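Local coordinates for protein hydrogenase maturation factor (Thermoanaerobacter tengcongensis, PDB 3VTH) that probably transfers the carbamoyl group of carbamoyl phosphate, at the cost of ATP, to the C-terminal cysteine of HypE during [NiFe]-hydrogenase maturation, at residues E623-M628 and F704-L709; R599-V604 and A671-T676; S372-A377 and L709-I714. All blocks are in the same frame, centred on the assembly; numbering follows the deposited sequence.

Interaction 1 (E623-M628 and F704-L709); sequences ELESLM and FQNRYL. With AP2 (phosphomethylphosphonic acid adenosyl ester), chain H.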
loop_
_atom_site.group_PDB
_atom_site.type_symbol
_atom_site.label_atom_id
_atom_site.label_comp_id
_atom_site.label_asym_id
_atom_site.label_seq_id
_atom_site.Cartn_x
_atom_site.Cartn_y
_atom_site.Cartn_z
ATOM N N GLU A 623 8.642 -18.321 4.459
ATOM C CA GLU A 623 9.427 -19.094 5.419
ATOM C C GLU A 623 10.762 -19.532 4.819
ATOM O O GLU A 623 11.789 -19.482 5.489
ATOM C CB GLU A 623 8.631 -20.286 5.943
ATOM C CG GLU A 623 7.410 -19.858 6.788
ATOM C CD GLU A 623 6.686 -21.034 7.421
ATOM O OE1 GLU A 623 7.225 -22.171 7.388
ATOM O OE2 GLU A 623 5.582 -20.823 7.964
ATOM N N LEU A 624 10.733 -19.921 3.548
ATOM C CA LEU A 624 11.932 -20.316 2.819
ATOM C C LEU A 624 12.956 -19.178 2.764
ATOM O O LEU A 624 14.148 -19.392 3.019
ATOM C CB LEU A 624 11.550 -20.811 1.413
ATOM C CG LEU A 624 12.583 -21.529 0.546
ATOM C CD1 LEU A 624 13.149 -22.772 1.248
ATOM C CD2 LEU A 624 11.967 -21.891 -0.815
ATOM N N GLU A 625 12.480 -17.967 2.472
ATOM C CA GLU A 625 13.334 -16.778 2.481
ATOM C C GLU A 625 13.895 -16.476 3.871
ATOM O O GLU A 625 15.083 -16.167 4.010
ATOM C CB GLU A 625 12.578 -15.539 1.941
ATOM C CG GLU A 625 13.493 -14.285 1.817
ATOM C CD GLU A 625 12.734 -12.957 1.665
ATOM O OE1 GLU A 625 11.488 -12.960 1.624
ATOM O OE2 GLU A 625 13.398 -11.895 1.602
ATOM N N SER A 626 13.050 -16.581 4.897
ATOM C CA SER A 626 13.461 -16.262 6.264
ATOM C C SER A 626 14.570 -17.159 6.806
ATOM O O SER A 626 15.355 -16.725 7.642
ATOM C CB SER A 626 12.281 -16.321 7.236
ATOM O OG SER A 626 11.364 -15.275 6.942
ATOM N N LEU A 627 14.629 -18.399 6.349
ATOM C CA LEU A 627 15.606 -19.333 6.923
ATOM C C LEU A 627 16.939 -19.375 6.170
ATOM O O LEU A 627 17.863 -20.097 6.563
ATOM C CB LEU A 627 14.990 -20.734 7.068
ATOM C CG LEU A 627 14.441 -21.399 5.807
ATOM C CD1 LEU A 627 15.562 -22.024 4.968
ATOM C CD2 LEU A 627 13.407 -22.479 6.190
ATOM N N MET A 628 17.050 -18.614 5.088
ATOM C CA MET A 628 18.215 -18.755 4.213
ATOM C C MET A 628 19.558 -18.378 4.862
ATOM O O MET A 628 19.629 -17.475 5.694
ATOM C CB MET A 628 17.996 -18.068 2.856
ATOM C CG MET A 628 18.384 -16.624 2.733
ATOM S SD MET A 628 18.449 -16.233 0.950
ATOM C CE MET A 628 20.197 -16.274 0.694
ATOM N N PHE A 704 8.856 -10.582 -6.210
ATOM C CA PHE A 704 9.843 -9.557 -5.838
ATOM C C PHE A 704 9.606 -8.856 -4.494
ATOM O O PHE A 704 10.379 -7.984 -4.090
ATOM C CB PHE A 704 10.117 -8.609 -7.001
ATOM C CG PHE A 704 10.923 -9.243 -8.078
ATOM C CD1 PHE A 704 12.265 -9.573 -7.846
ATOM C CD2 PHE A 704 10.350 -9.573 -9.299
ATOM C CE1 PHE A 704 13.042 -10.185 -8.847
ATOM C CE2 PHE A 704 11.112 -10.197 -10.300
ATOM C CZ PHE A 704 12.451 -10.512 -10.077
ATOM N N GLN A 705 8.583 -9.298 -3.773
ATOM C CA GLN A 705 8.504 -9.050 -2.333
ATOM C C GLN A 705 9.631 -9.755 -1.561
ATOM O O GLN A 705 9.924 -9.402 -0.417
ATOM C CB GLN A 705 7.157 -9.510 -1.789
ATOM C CG GLN A 705 5.971 -8.676 -2.303
ATOM C CD GLN A 705 4.655 -9.322 -1.965
ATOM O OE1 GLN A 705 4.337 -10.413 -2.460
ATOM N NE2 GLN A 705 3.876 -8.663 -1.124
ATOM N N ASN A 706 10.256 -10.744 -2.192
ATOM C CA ASN A 706 11.434 -11.405 -1.625
ATOM C C ASN A 706 12.598 -10.407 -1.665
ATOM O O ASN A 706 13.043 -10.002 -2.759
ATOM C CB ASN A 706 11.741 -12.660 -2.454
ATOM C CG ASN A 706 12.841 -13.511 -1.863
ATOM O OD1 ASN A 706 13.954 -13.046 -1.650
ATOM N ND2 ASN A 706 12.527 -14.770 -1.591
ATOM N N ARG A 707 13.063 -9.990 -0.486
ATOM C CA ARG A 707 14.090 -8.949 -0.376
ATOM C C ARG A 707 15.412 -9.348 -1.067
ATOM O O ARG A 707 16.059 -8.532 -1.720
ATOM C CB ARG A 707 14.364 -8.603 1.100
ATOM C CG ARG A 707 13.161 -8.025 1.851
ATOM C CD ARG A 707 13.466 -7.830 3.348
ATOM N NE ARG A 707 14.639 -6.971 3.523
ATOM C CZ ARG A 707 14.594 -5.645 3.689
ATOM N NH1 ARG A 707 13.431 -5.002 3.726
ATOM N NH2 ARG A 707 15.727 -4.961 3.813
ATOM N N TYR A 708 15.783 -10.611 -0.906
ATOM C CA TYR A 708 17.017 -11.145 -1.438
ATOM C C TYR A 708 16.994 -11.202 -2.970
ATOM O O TYR A 708 17.903 -10.671 -3.618
ATOM C CB TYR A 708 17.277 -12.523 -0.838
ATOM C CG TYR A 708 18.655 -13.069 -1.128
ATOM C CD1 TYR A 708 19.763 -12.674 -0.364
ATOM C CD2 TYR A 708 18.848 -13.993 -2.153
ATOM C CE1 TYR A 708 21.041 -13.182 -0.626
ATOM C CE2 TYR A 708 20.112 -14.512 -2.421
ATOM C CZ TYR A 708 21.205 -14.092 -1.658
ATOM O OH TYR A 708 22.442 -14.627 -1.935
ATOM N N LEU A 709 15.959 -11.822 -3.543
ATOM C CA LEU A 709 15.790 -11.841 -5.004
ATOM C C LEU A 709 15.866 -10.451 -5.619
ATOM O O LEU A 709 16.568 -10.232 -6.605
ATOM C CB LEU A 709 14.445 -12.462 -5.416
ATOM C CG LEU A 709 14.183 -13.958 -5.273
ATOM C CD1 LEU A 709 12.879 -14.309 -5.981
ATOM C CD2 LEU A 709 15.338 -14.811 -5.821
HETATM P PB AP2 H . -0.642 -13.559 -8.300
HETATM O O1B AP2 H . 0.397 -14.616 -8.020
HETATM O O2B AP2 H . -0.387 -12.665 -9.474
HETATM O O3B AP2 H . -2.044 -14.110 -8.213
HETATM C C3A AP2 H . -0.510 -12.491 -6.841
HETATM P PA AP2 H . 1.047 -11.568 -6.698
HETATM O O1A AP2 H . 0.713 -10.625 -5.551
HETATM O O2A AP2 H . 1.611 -11.008 -7.981
HETATM O "O5'" AP2 H . 2.128 -12.670 -6.210
HETATM C "C5'" AP2 H . 1.992 -13.189 -4.893
HETATM C "C4'" AP2 H . 2.866 -14.421 -4.856
HETATM O "O4'" AP2 H . 4.240 -14.032 -4.820
HETATM C "C3'" AP2 H . 2.657 -15.248 -3.603
HETATM O "O3'" AP2 H . 1.479 -16.054 -3.716
HETATM C "C2'" AP2 H . 3.949 -16.039 -3.587
HETATM O "O2'" AP2 H . 3.771 -17.141 -4.486
HETATM C "C1'" AP2 H . 4.985 -15.044 -4.129
HETATM N N9 AP2 H . 5.733 -14.509 -2.955
HETATM C C8 AP2 H . 5.250 -13.758 -1.933
HETATM N N7 AP2 H . 6.209 -13.494 -1.005
HETATM C C5 AP2 H . 7.344 -14.082 -1.430
HETATM C C6 AP2 H . 8.737 -14.206 -0.929
HETATM N N6 AP2 H . 9.123 -13.622 0.234
HETATM N N1 AP2 H . 9.610 -14.930 -1.681
HETATM C C2 AP2 H . 9.260 -15.504 -2.853
HETATM N N3 AP2 H . 8.008 -15.442 -3.357
HETATM C C4 AP2 H . 7.029 -14.758 -2.701
HETATM O O HOH W 1 10.336 -10.549 1.816
#
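Glu625, which loses more surface to this contact than any other residue, reaches from helix 619-626 to the start of helix 707-719 and divides its carboxylate between protein and nucleotide. Glu625 OE2 accepts from Arg707 N at 2.8 Å, a bent bond that arrives from above the carboxylate plane. Glu625 OE1 takes the exocyclic amine of the adenine, AP2 N6, also at 2.8 Å, and a water that donates to Gln705 O as well. With CG anti to the backbone N (chi1 -175°) and the chain extended, the carboxylate lies stacked on the amide of Asn706, the two planes 18° apart. Asn706 ND2 donates to AP2 N1 at 2.9 Å and pairs with His674 NE2, while Asn706 OD1 caps the helix by accepting from Leu709 N at 3.0 Å. Met628, bent at chi3, forms the apolar end, laying CE and SD over one face of Tyr708. Met628 CE stands 3.4 Å from the Tyr708 centroid, a CH-pi and Met-aromatic contact; Tyr708 OH is bonded to Asn675 of helix 666-692. Hydrogen bonds at N6 and N1 read the Watson-Crick edge of the base, as in an adenine-recognition site, here joined to an N-capped helix of the Kae1-like domain.

Interaction 2 (R599-V604 and A671-T676); sequences RFFDAV and AKFHNT. With AP2 (phosphomethylphosphonic acid adenosyl ester), chain H.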
loop_
_atom_site.group_PDB
_atom_site.type_symbol
_atom_site.label_atom_id
_atom_site.label_comp_id
_atom_site.label_asym_id
_atom_site.label_seq_id
_atom_site.Cartn_x
_atom_site.Cartn_y
_atom_site.Cartn_z
ATOM N N ARG A 599 4.940 -21.058 -7.446
ATOM C CA ARG A 599 4.809 -22.504 -7.321
ATOM C C ARG A 599 6.178 -23.170 -7.238
ATOM O O ARG A 599 6.337 -24.177 -6.540
ATOM C CB ARG A 599 3.983 -23.119 -8.475
ATOM C CG ARG A 599 2.517 -22.604 -8.619
ATOM C CD ARG A 599 1.572 -22.914 -7.436
ATOM N NE ARG A 599 1.934 -22.143 -6.246
ATOM C CZ ARG A 599 1.533 -20.894 -5.991
ATOM N NH1 ARG A 599 0.716 -20.253 -6.825
ATOM N NH2 ARG A 599 1.957 -20.285 -4.891
ATOM N N PHE A 600 7.156 -22.625 -7.966
ATOM C CA PHE A 600 8.549 -23.114 -7.867
ATOM C C PHE A 600 9.013 -23.039 -6.405
ATOM O O PHE A 600 9.501 -24.041 -5.838
ATOM C CB PHE A 600 9.477 -22.314 -8.808
ATOM C CG PHE A 600 10.808 -22.977 -9.131
ATOM C CD1 PHE A 600 11.173 -24.222 -8.609
ATOM C CD2 PHE A 600 11.732 -22.300 -9.941
ATOM C CE1 PHE A 600 12.421 -24.808 -8.920
ATOM C CE2 PHE A 600 12.984 -22.875 -10.247
ATOM C CZ PHE A 600 13.328 -24.135 -9.728
ATOM N N PHE A 601 8.834 -21.873 -5.782
ATOM C CA PHE A 601 9.134 -21.718 -4.354
ATOM C C PHE A 601 8.379 -22.729 -3.491
ATOM O O PHE A 601 8.981 -23.353 -2.616
ATOM C CB PHE A 601 8.844 -20.288 -3.865
ATOM C CG PHE A 601 10.042 -19.378 -3.934
ATOM C CD1 PHE A 601 10.655 -18.929 -2.762
ATOM C CD2 PHE A 601 10.557 -18.970 -5.169
ATOM C CE1 PHE A 601 11.774 -18.073 -2.819
ATOM C CE2 PHE A 601 11.673 -18.114 -5.236
ATOM C CZ PHE A 601 12.287 -17.677 -4.056
ATOM N N ASP A 602 7.080 -22.912 -3.751
ATOM C CA ASP A 602 6.286 -23.877 -2.956
ATOM C C ASP A 602 6.801 -25.313 -3.117
ATOM O O ASP A 602 6.851 -26.072 -2.145
ATOM C CB ASP A 602 4.800 -23.822 -3.314
ATOM C CG ASP A 602 4.107 -22.568 -2.778
ATOM O OD1 ASP A 602 4.705 -21.838 -1.953
ATOM O OD2 ASP A 602 2.961 -22.314 -3.209
ATOM N N ALA A 603 7.180 -25.676 -4.345
ATOM C CA ALA A 603 7.754 -27.007 -4.615
ATOM C C ALA A 603 9.038 -27.261 -3.804
ATOM O O ALA A 603 9.233 -28.343 -3.218
ATOM C CB ALA A 603 8.015 -27.187 -6.124
ATOM N N VAL A 604 9.932 -26.274 -3.790
ATOM C CA VAL A 604 11.161 -26.353 -2.984
ATOM C C VAL A 604 10.848 -26.486 -1.500
ATOM O O VAL A 604 11.411 -27.354 -0.819
ATOM C CB VAL A 604 12.081 -25.120 -3.200
ATOM C CG1 VAL A 604 13.290 -25.157 -2.238
ATOM C CG2 VAL A 604 12.533 -25.051 -4.662
ATOM N N ALA A 671 19.475 -20.777 0.273
ATOM C CA ALA A 671 20.394 -19.789 -0.278
ATOM C C ALA A 671 20.814 -20.178 -1.704
ATOM O O ALA A 671 20.788 -19.350 -2.609
ATOM C CB ALA A 671 21.613 -19.608 0.637
ATOM N N LYS A 672 21.179 -21.446 -1.889
ATOM C CA LYS A 672 21.582 -21.962 -3.207
ATOM C C LYS A 672 20.448 -21.839 -4.226
ATOM O O LYS A 672 20.673 -21.518 -5.406
ATOM C CB LYS A 672 22.012 -23.427 -3.089
ATOM C CG LYS A 672 23.374 -23.671 -2.400
ATOM C CD LYS A 672 23.734 -25.171 -2.384
ATOM C CE LYS A 672 24.247 -25.666 -3.734
ATOM N NZ LYS A 672 24.689 -27.087 -3.645
ATOM N N PHE A 673 19.233 -22.130 -3.786
ATOM C CA PHE A 673 18.065 -21.981 -4.653
ATOM C C PHE A 673 17.822 -20.516 -5.049
ATOM O O PHE A 673 17.600 -20.231 -6.235
ATOM C CB PHE A 673 16.815 -22.617 -4.016
ATOM C CG PHE A 673 15.532 -22.239 -4.690
ATOM C CD1 PHE A 673 15.272 -22.635 -6.003
ATOM C CD2 PHE A 673 14.582 -21.474 -4.015
ATOM C CE1 PHE A 673 14.078 -22.255 -6.648
ATOM C CE2 PHE A 673 13.384 -21.097 -4.642
ATOM C CZ PHE A 673 13.132 -21.487 -5.959
ATOM N N HIS A 674 17.857 -19.596 -4.076
ATOM C CA HIS A 674 17.657 -18.157 -4.365
ATOM C C HIS A 674 18.712 -17.684 -5.379
ATOM O O HIS A 674 18.394 -17.000 -6.354
ATOM C CB HIS A 674 17.746 -17.310 -3.093
ATOM C CG HIS A 674 16.497 -17.298 -2.260
ATOM N ND1 HIS A 674 16.150 -18.333 -1.419
ATOM C CD2 HIS A 674 15.530 -16.355 -2.117
ATOM C CE1 HIS A 674 15.020 -18.032 -0.798
ATOM N NE2 HIS A 674 14.625 -16.834 -1.200
ATOM N N ASN A 675 19.963 -18.073 -5.151
ATOM C CA ASN A 675 21.061 -17.682 -6.041
ATOM C C ASN A 675 20.913 -18.211 -7.463
ATOM O O ASN A 675 21.304 -17.542 -8.423
ATOM C CB ASN A 675 22.412 -18.133 -5.484
ATOM C CG ASN A 675 22.822 -17.377 -4.241
ATOM O OD1 ASN A 675 22.393 -16.235 -3.995
ATOM N ND2 ASN A 675 23.669 -18.017 -3.438
ATOM N N THR A 676 20.372 -19.420 -7.585
ATOM C CA THR A 676 20.078 -20.027 -8.874
ATOM C C THR A 676 19.069 -19.171 -9.683
ATOM O O THR A 676 19.291 -18.862 -10.865
ATOM C CB THR A 676 19.538 -21.453 -8.686
ATOM O OG1 THR A 676 20.472 -22.207 -7.901
ATOM C CG2 THR A 676 19.337 -22.152 -10.050
HETATM P PB AP2 H . -0.642 -13.559 -8.300
HETATM O O1B AP2 H . 0.397 -14.616 -8.020
HETATM O O2B AP2 H . -0.387 -12.665 -9.474
HETATM O O3B AP2 H . -2.044 -14.110 -8.213
HETATM C C3A AP2 H . -0.510 -12.491 -6.841
HETATM P PA AP2 H . 1.047 -11.568 -6.698
HETATM O O1A AP2 H . 0.713 -10.625 -5.551
HETATM O O2A AP2 H . 1.611 -11.008 -7.981
HETATM O "O5'" AP2 H . 2.128 -12.670 -6.210
HETATM C "C5'" AP2 H . 1.992 -13.189 -4.893
HETATM C "C4'" AP2 H . 2.866 -14.421 -4.856
HETATM O "O4'" AP2 H . 4.240 -14.032 -4.820
HETATM C "C3'" AP2 H . 2.657 -15.248 -3.603
HETATM O "O3'" AP2 H . 1.479 -16.054 -3.716
HETATM C "C2'" AP2 H . 3.949 -16.039 -3.587
HETATM O "O2'" AP2 H . 3.771 -17.141 -4.486
HETATM C "C1'" AP2 H . 4.985 -15.044 -4.129
HETATM N N9 AP2 H . 5.733 -14.509 -2.955
HETATM C C8 AP2 H . 5.250 -13.758 -1.933
HETATM N N7 AP2 H . 6.209 -13.494 -1.005
HETATM C C5 AP2 H . 7.344 -14.082 -1.430
HETATM C C6 AP2 H . 8.737 -14.206 -0.929
HETATM N N6 AP2 H . 9.123 -13.622 0.234
HETATM N N1 AP2 H . 9.610 -14.930 -1.681
HETATM C C2 AP2 H . 9.260 -15.504 -2.853
HETATM N N3 AP2 H . 8.008 -15.442 -3.357
HETATM C C4 AP2 H . 7.029 -14.758 -2.701
#
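Phe673 of helix 666-692 points at helix 597-607 and ends among three of its side chains. From CB, CG stands anti to the backbone N (chi1 167°), which carries the ring across the gap between these nearly antiparallel helices, whose local axes are 11.9 Å apart. One ring face receives Val604 CG2, 3.7 Å from the Phe673 centroid and almost on the normal, a CH-pi contact. Farther out, Phe673 CE1 points into the centre of the Phe600 face, 3.7 Å from Phe600 CZ. Phe673 CE2 lies over the centre of the Phe601 ring, 3.5 Å from Phe601 CE2, with CZ beside it. Phe673 is thus edge-to-face with Phe600 (planes at 74°) and with Phe601 (67°). Phe601 in turn directs its edge at the face of His674, whose ND1 is bonded to Ser670 O and whose NE2 pairs with Asn706 ND2; its other face meets C2 of the adenine. An alanine in place of Phe601 would probably leave the Phe673 edge and adenine C2 without the ring that lies between them. The four rings make an edge-to-face aromatic cluster between two helices, of which Phe601 lines the adenine pocket.

Interaction 3 (S372-A377 and L709-I714); sequences SFNAGA and LLRRLI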
loop_
_atom_site.group_PDB
_atom_site.type_symbol
_atom_site.label_atom_id
_atom_site.label_comp_id
_atom_site.label_asym_id
_atom_site.label_seq_id
_atom_site.Cartn_x
_atom_site.Cartn_y
_atom_site.Cartn_z
ATOM N N SER A 372 8.506 -1.012 3.482
ATOM C CA SER A 372 9.830 -1.538 3.784
ATOM C C SER A 372 10.843 -0.701 3.026
ATOM O O SER A 372 10.468 0.098 2.162
ATOM C CB SER A 372 9.944 -2.995 3.297
ATOM O OG SER A 372 9.898 -3.065 1.861
ATOM N N PHE A 373 12.122 -0.905 3.318
ATOM C CA PHE A 373 13.170 -0.259 2.551
ATOM C C PHE A 373 14.125 -1.334 2.108
ATOM O O PHE A 373 14.627 -2.102 2.934
ATOM C CB PHE A 373 13.904 0.813 3.376
ATOM C CG PHE A 373 14.740 1.748 2.533
ATOM C CD1 PHE A 373 14.187 2.928 2.030
ATOM C CD2 PHE A 373 16.059 1.435 2.220
ATOM C CE1 PHE A 373 14.956 3.807 1.237
ATOM C CE2 PHE A 373 16.842 2.299 1.422
ATOM C CZ PHE A 373 16.276 3.486 0.929
ATOM N N ASN A 374 14.369 -1.417 0.811
ATOM C CA ASN A 374 15.269 -2.453 0.300
ATOM C C ASN A 374 15.855 -2.043 -1.037
ATOM O O ASN A 374 15.171 -1.429 -1.853
ATOM C CB ASN A 374 14.526 -3.797 0.179
ATOM C CG ASN A 374 15.429 -4.939 -0.211
ATOM O OD1 ASN A 374 16.544 -5.089 0.325
ATOM N ND2 ASN A 374 14.960 -5.764 -1.161
ATOM N N ALA A 375 17.125 -2.379 -1.227
ATOM C CA ALA A 375 17.867 -2.113 -2.455
ATOM C C ALA A 375 17.734 -0.659 -2.872
ATOM O O ALA A 375 17.346 -0.358 -4.006
ATOM C CB ALA A 375 17.416 -3.065 -3.574
ATOM N N GLY A 376 17.992 0.239 -1.920
ATOM C CA GLY A 376 18.098 1.674 -2.193
ATOM C C GLY A 376 16.807 2.461 -2.350
ATOM O O GLY A 376 16.843 3.613 -2.776
ATOM N N ALA A 377 15.664 1.873 -1.997
ATOM C CA ALA A 377 14.398 2.599 -2.087
ATOM C C ALA A 377 13.346 1.976 -1.200
ATOM O O ALA A 377 13.478 0.817 -0.776
ATOM C CB ALA A 377 13.889 2.664 -3.551
ATOM N N LEU A 709 15.959 -11.822 -3.543
ATOM C CA LEU A 709 15.790 -11.841 -5.004
ATOM C C LEU A 709 15.866 -10.451 -5.619
ATOM O O LEU A 709 16.568 -10.232 -6.605
ATOM C CB LEU A 709 14.445 -12.462 -5.416
ATOM C CG LEU A 709 14.183 -13.958 -5.273
ATOM C CD1 LEU A 709 12.879 -14.309 -5.981
ATOM C CD2 LEU A 709 15.338 -14.811 -5.821
ATOM N N LEU A 710 15.132 -9.510 -5.034
ATOM C CA LEU A 710 15.110 -8.142 -5.549
ATOM C C LEU A 710 16.488 -7.481 -5.463
ATOM O O LEU A 710 17.008 -6.987 -6.463
ATOM C CB LEU A 710 14.062 -7.288 -4.814
ATOM C CG LEU A 710 13.914 -5.886 -5.431
ATOM C CD1 LEU A 710 13.327 -5.973 -6.842
ATOM C CD2 LEU A 710 13.104 -4.913 -4.542
ATOM N N ARG A 711 17.087 -7.483 -4.278
ATOM C CA ARG A 711 18.356 -6.792 -4.071
ATOM C C ARG A 711 19.493 -7.419 -4.887
ATOM O O ARG A 711 20.262 -6.724 -5.534
ATOM C CB ARG A 711 18.724 -6.743 -2.580
ATOM C CG ARG A 711 20.112 -6.150 -2.307
ATOM C CD ARG A 711 20.484 -6.168 -0.834
ATOM N NE ARG A 711 20.723 -7.517 -0.328
ATOM C CZ ARG A 711 21.852 -8.194 -0.510
ATOM N NH1 ARG A 711 22.850 -7.653 -1.197
ATOM N NH2 ARG A 711 21.984 -9.410 -0.005
ATOM N N ARG A 712 19.593 -8.739 -4.856
ATOM C CA ARG A 712 20.674 -9.431 -5.531
ATOM C C ARG A 712 20.590 -9.269 -7.041
ATOM O O ARG A 712 21.603 -9.085 -7.700
ATOM C CB ARG A 712 20.649 -10.900 -5.135
ATOM C CG ARG A 712 21.344 -11.153 -3.835
ATOM C CD ARG A 712 22.728 -11.584 -4.218
ATOM N NE ARG A 712 23.663 -11.628 -3.127
ATOM C CZ ARG A 712 24.733 -12.411 -3.109
ATOM N NH1 ARG A 712 24.976 -13.251 -4.116
ATOM N NH2 ARG A 712 25.538 -12.366 -2.063
ATOM N N LEU A 713 19.374 -9.319 -7.579
ATOM C CA LEU A 713 19.177 -9.168 -9.013
ATOM C C LEU A 713 19.446 -7.736 -9.440
ATOM O O LEU A 713 20.127 -7.517 -10.430
ATOM C CB LEU A 713 17.771 -9.628 -9.425
ATOM C CG LEU A 713 17.486 -10.066 -10.859
ATOM C CD1 LEU A 713 18.589 -10.916 -11.499
ATOM C CD2 LEU A 713 16.143 -10.819 -10.860
ATOM N N ILE A 714 18.952 -6.764 -8.675
ATOM C CA ILE A 714 19.251 -5.364 -8.959
ATOM C C ILE A 714 20.769 -5.123 -8.931
ATOM O O ILE A 714 21.314 -4.471 -9.818
ATOM C CB ILE A 714 18.551 -4.384 -7.983
ATOM C CG1 ILE A 714 17.042 -4.321 -8.231
ATOM C CG2 ILE A 714 19.161 -2.966 -8.091
ATOM C CD1 ILE A 714 16.277 -3.472 -7.182
#
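Ala375 sits in the type I' turn of a beta hairpin whose strands are 370-374 and 377-378, and its methyl group meets helix 707-719. The hairpin belongs to the YrdC-like domain and the helix to the Kae1-like domain, so this is a contact between domains. Within the turn, Asn374 N donates to Ala377 O at 2.9 Å, and a weak bond returns from Ala377 N to Asn374 O. Positive phi at Ala375 (51°) and Gly376 is the signature of this turn type, and it places the alanine at the helix surface, Ala375 CA 5.0 Å from Arg711 CA. The apolar part is small: Ala375 CB rests on the backbone and CB of Arg711, whose end, in the conformer given, leads away to Glu715. Polar bonding comes from the preceding turn of the helix, where Asn374 ND2 donates to Arg707 O and Arg707 NH2 to Phe373 O. With CG anti to its backbone N (chi1 -174°), the Asn374 amide reaches that carbonyl while passing alongside Leu710, Asn374 ND2 lying 3.9 Å from Leu710 CD2. At the far end of the patch, Ile714 CD1 meets Ala375 CB at 3.8 Å.

Overall arrangement
The three contacts show how chemistry can follow position. Interaction 2 is wholly buried and aromatic, joining two helices inside the Kae1-like domain; interaction 1, nearer the surface, is chiefly polar and reads the nucleotide; interaction 3 is partly buried, sparse and bridges two domains. Interactions 1 and 2 meet the same adenine, one through hydrogen bonds at N6 and N1, the other through the Phe601 face, which C2 approaches, and are tied by Asn706 ND2 to His674 NE2 and Tyr708 OH to Asn675 OD1. Interactions 1 and 3 share helix 707-719 and Leu709, whose side chain also packs against Phe601 and His674 of interaction 2. This helix thus connects the nucleotide site, the aromatic core and the neighbouring hairpin.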